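Long-range contact in hypothetical protein BACOVA_04980 (Bacteroides ovatus, PDB 3UFI), which probably serves as a fimbrial (pilus) subunit of the fimbrillin type, with a presumed role in cell adhesion: residues 96-101 against 151-156. Sequence-based numbering, arbitrary orientation.
Sequences FTLNAY and VTFDFS
The hydroxyl OH of Tyr101 is gripped by Asn65 OD1 and Gln105 N, while at the other end of the residue its backbone N meets the edge of the Phe155 ring, near its plane, 3.8 Å from CE2. The carbonyl O of Leu98 likewise lies at the edge of the Phe153 ring, 3.6 Å from CE1; the slightly positive C-H rim of an aromatic ring tolerates such an oxygen. Leu98 also brings its CB to 3.8 Å from CZ of Phe153. Ala100 places its CB over the middle of the Phe153 ring, 3.7 Å from the centroid and 1° off the normal, a CH-pi contact. A methyl is small enough to settle there and still touch Phe155, whose CZ is 3.6 Å from the same CB. Both phenylalanines set CG anti to the carbonyl carbon, which sends two successive inward-facing rings up to the other strand. Asn99 points away from it, its buried amide satisfied by hydrogen bonds from OD1 to Gln141 NE2 and from ND2 to Glu49 OE1. The axes of segments 96-101 and 151-156 approach to 8.2 Å at 49°: two strands of a curled sheet, not paired with each other, pack across its buried interior, consistent with the sandwich-like transthyretin-type fold of fimbrillins.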
ATOM      1  N   PHE A  96      17.655  17.681   8.576  1.00 32.81           N
ATOM      2  CA  PHE A  96      17.522  16.249   8.819  1.00 30.27           C
ATOM      3  C   PHE A  96      16.797  15.605   7.676  1.00 35.36           C
ATOM      4  O   PHE A  96      16.030  16.268   6.975  1.00 35.26           O
ATOM      5  CB  PHE A  96      16.754  15.981  10.122  1.00 30.31           C
ATOM      6  CG  PHE A  96      17.384  16.548  11.373  1.00 32.27           C
ATOM      7  CD1 PHE A  96      17.203  17.885  11.721  1.00 34.13           C
ATOM      8  CD2 PHE A  96      18.133  15.737  12.223  1.00 32.87           C
ATOM      9  CE1 PHE A  96      17.796  18.405  12.870  1.00 35.33           C
ATOM     10  CE2 PHE A  96      18.702  16.252  13.384  1.00 35.51           C
ATOM     11  CZ  PHE A  96      18.533  17.579  13.702  1.00 34.58           C
ATOM     12  N   THR A  97      17.049  14.318   7.485  1.00 32.26           N
ATOM     13  CA  THR A  97      16.343  13.466   6.555  1.00 31.02           C
ATOM     14  C   THR A  97      15.528  12.502   7.397  1.00 32.18           C
ATOM     15  O   THR A  97      16.064  11.871   8.304  1.00 30.44           O
ATOM     16  CB  THR A  97      17.259  12.752   5.568  1.00 37.04           C
ATOM     17  OG1 THR A  97      17.969  13.729   4.817  1.00 38.89           O
ATOM     18  CG2 THR A  97      16.476  11.839   4.616  1.00 30.85           C
ATOM     19  N   LEU A  98      14.228  12.414   7.115  1.00 28.90           N
ATOM     20  CA  LEU A  98      13.329  11.511   7.830  1.00 28.33           C
ATOM     21  C   LEU A  98      12.593  10.641   6.860  1.00 32.25           C
ATOM     22  O   LEU A  98      12.236  11.103   5.782  1.00 33.38           O
ATOM     23  CB  LEU A  98      12.289  12.304   8.673  1.00 27.58           C
ATOM     24  CG  LEU A  98      12.649  12.684  10.116  1.00 29.97           C
ATOM     25  CD1 LEU A  98      13.779  13.728  10.168  1.00 28.51           C
ATOM     26  CD2 LEU A  98      11.428  13.245  10.832  1.00 30.19           C
ATOM     27  N   ASN A  99      12.347   9.389   7.235  1.00 28.69           N
ATOM     28  CA  ASN A  99      11.598   8.403   6.444  0.50 27.92           C
ATOM     29  C   ASN A  99      10.358   8.023   7.184  1.00 30.48           C
ATOM     30  O   ASN A  99      10.374   8.051   8.417  1.00 29.28           O
ATOM     31  CB  ASN A  99      12.413   7.114   6.191  0.50 27.51           C
ATOM     32  CG  ASN A  99      13.732   7.283   5.518  0.50 41.51           C
ATOM     33  OD1 ASN A  99      13.867   7.985   4.516  0.50 34.60           O
ATOM     34  ND2 ASN A  99      14.726   6.585   6.031  0.50 35.99           N
ATOM     35  N   ALA A 100       9.306   7.631   6.489  1.00 27.28           N
ATOM     36  CA  ALA A 100       8.114   7.167   7.171  1.00 26.43           C
ATOM     37  C   ALA A 100       7.453   6.087   6.339  1.00 27.87           C
ATOM     38  O   ALA A 100       7.667   6.026   5.132  1.00 25.68           O
ATOM     39  CB  ALA A 100       7.161   8.331   7.444  1.00 26.68           C
ATOM     40  N   TYR A 101       6.690   5.196   6.988  1.00 26.45           N
ATOM     41  CA  TYR A 101       6.004   4.137   6.255  1.00 25.21           C
ATOM     42  C   TYR A 101       4.701   3.814   6.948  1.00 29.62           C
ATOM     43  O   TYR A 101       4.533   4.108   8.117  1.00 29.75           O
ATOM     44  CB  TYR A 101       6.897   2.881   6.129  1.00 24.81           C
ATOM     45  CG  TYR A 101       6.940   2.090   7.416  1.00 24.80           C
ATOM     46  CD1 TYR A 101       7.819   2.438   8.443  1.00 24.94           C
ATOM     47  CD2 TYR A 101       6.038   1.051   7.650  1.00 24.49           C
ATOM     48  CE1 TYR A 101       7.818   1.757   9.652  1.00 24.06           C
ATOM     49  CE2 TYR A 101       6.025   0.368   8.866  1.00 25.30           C
ATOM     50  CZ  TYR A 101       6.916   0.727   9.864  1.00 30.06           C
ATOM     51  OH  TYR A 101       6.904   0.063  11.068  1.00 27.07           O
ATOM     52  N   VAL A 151       6.447  19.041   9.735  1.00 30.31           N
ATOM     53  CA  VAL A 151       6.957  18.345   8.542  1.00 30.00           C
ATOM     54  C   VAL A 151       5.790  17.561   7.947  1.00 31.21           C
ATOM     55  O   VAL A 151       5.059  16.900   8.689  1.00 30.55           O
ATOM     56  CB  VAL A 151       8.218  17.445   8.792  1.00 33.06           C
ATOM     57  CG1 VAL A 151       8.028  16.519   9.989  1.00 31.89           C
ATOM     58  CG2 VAL A 151       8.599  16.631   7.538  1.00 32.40           C
ATOM     59  N   THR A 152       5.629  17.625   6.626  1.00 27.91           N
ATOM     60  CA  THR A 152       4.626  16.835   5.918  1.00 26.97           C
ATOM     61  C   THR A 152       5.305  15.788   5.059  1.00 30.55           C
ATOM     62  O   THR A 152       6.049  16.130   4.142  1.00 30.37           O
ATOM     63  CB  THR A 152       3.697  17.693   5.049  1.00 29.46           C
ATOM     64  OG1 THR A 152       3.099  18.674   5.875  1.00 31.30           O
ATOM     65  CG2 THR A 152       2.573  16.839   4.368  1.00 23.34           C
ATOM     66  N   PHE A 153       5.015  14.517   5.321  1.00 26.72           N
ATOM     67  CA  PHE A 153       5.520  13.450   4.480  1.00 26.21           C
ATOM     68  C   PHE A 153       4.618  13.269   3.266  1.00 30.74           C
ATOM     69  O   PHE A 153       3.388  13.339   3.398  1.00 30.75           O
ATOM     70  CB  PHE A 153       5.569  12.119   5.259  1.00 27.42           C
ATOM     71  CG  PHE A 153       6.606  12.061   6.339  1.00 28.68           C
ATOM     72  CD1 PHE A 153       7.949  11.868   6.026  1.00 31.22           C
ATOM     73  CD2 PHE A 153       6.245  12.169   7.673  1.00 30.97           C
ATOM     74  CE1 PHE A 153       8.916  11.810   7.033  1.00 31.72           C
ATOM     75  CE2 PHE A 153       7.211  12.076   8.684  1.00 34.00           C
ATOM     76  CZ  PHE A 153       8.541  11.912   8.354  1.00 31.95           C
ATOM     77  N   ASP A 154       5.218  13.050   2.092  1.00 27.24           N
ATOM     78  CA  ASP A 154       4.463  12.746   0.879  0.50 26.78           C
ATOM     79  C   ASP A 154       4.590  11.248   0.601  1.00 29.73           C
ATOM     80  O   ASP A 154       5.606  10.797   0.064  1.00 30.44           O
ATOM     81  CB  ASP A 154       4.903  13.581  -0.337  0.50 29.44           C
ATOM     82  CG  ASP A 154       3.977  13.385  -1.529  0.50 38.84           C
ATOM     83  OD1 ASP A 154       2.762  13.152  -1.308  0.50 37.37           O
ATOM     84  OD2 ASP A 154       4.466  13.452  -2.679  0.50 46.68           O
ATOM     85  N   PHE A 155       3.598  10.471   1.031  1.00 26.88           N
ATOM     86  CA  PHE A 155       3.599   9.015   0.884  1.00 25.81           C
ATOM     87  C   PHE A 155       3.149   8.575  -0.495  1.00 29.09           C
ATOM     88  O   PHE A 155       2.260   9.177  -1.093  1.00 28.36           O
ATOM     89  CB  PHE A 155       2.689   8.357   1.933  1.00 26.10           C
ATOM     90  CG  PHE A 155       3.125   8.476   3.375  1.00 27.28           C
ATOM     91  CD1 PHE A 155       2.696   9.543   4.164  1.00 29.48           C
ATOM     92  CD2 PHE A 155       3.867   7.463   3.981  1.00 27.85           C
ATOM     93  CE1 PHE A 155       3.024   9.611   5.526  1.00 29.01           C
ATOM     94  CE2 PHE A 155       4.205   7.536   5.341  1.00 30.60           C
ATOM     95  CZ  PHE A 155       3.786   8.612   6.101  1.00 28.77           C
ATOM     96  N   SER A 156       3.761   7.508  -0.988  1.00 26.96           N
ATOM     97  CA  SER A 156       3.369   6.855  -2.242  1.00 26.41           C
ATOM     98  C   SER A 156       3.006   5.429  -1.956  1.00 29.05           C
ATOM     99  O   SER A 156       3.665   4.810  -1.135  1.00 29.57           O
ATOM    100  CB  SER A 156       4.506   6.881  -3.259  1.00 28.04           C
ATOM    101  OG  SER A 156       4.646   8.177  -3.800  1.00 42.44           O
TER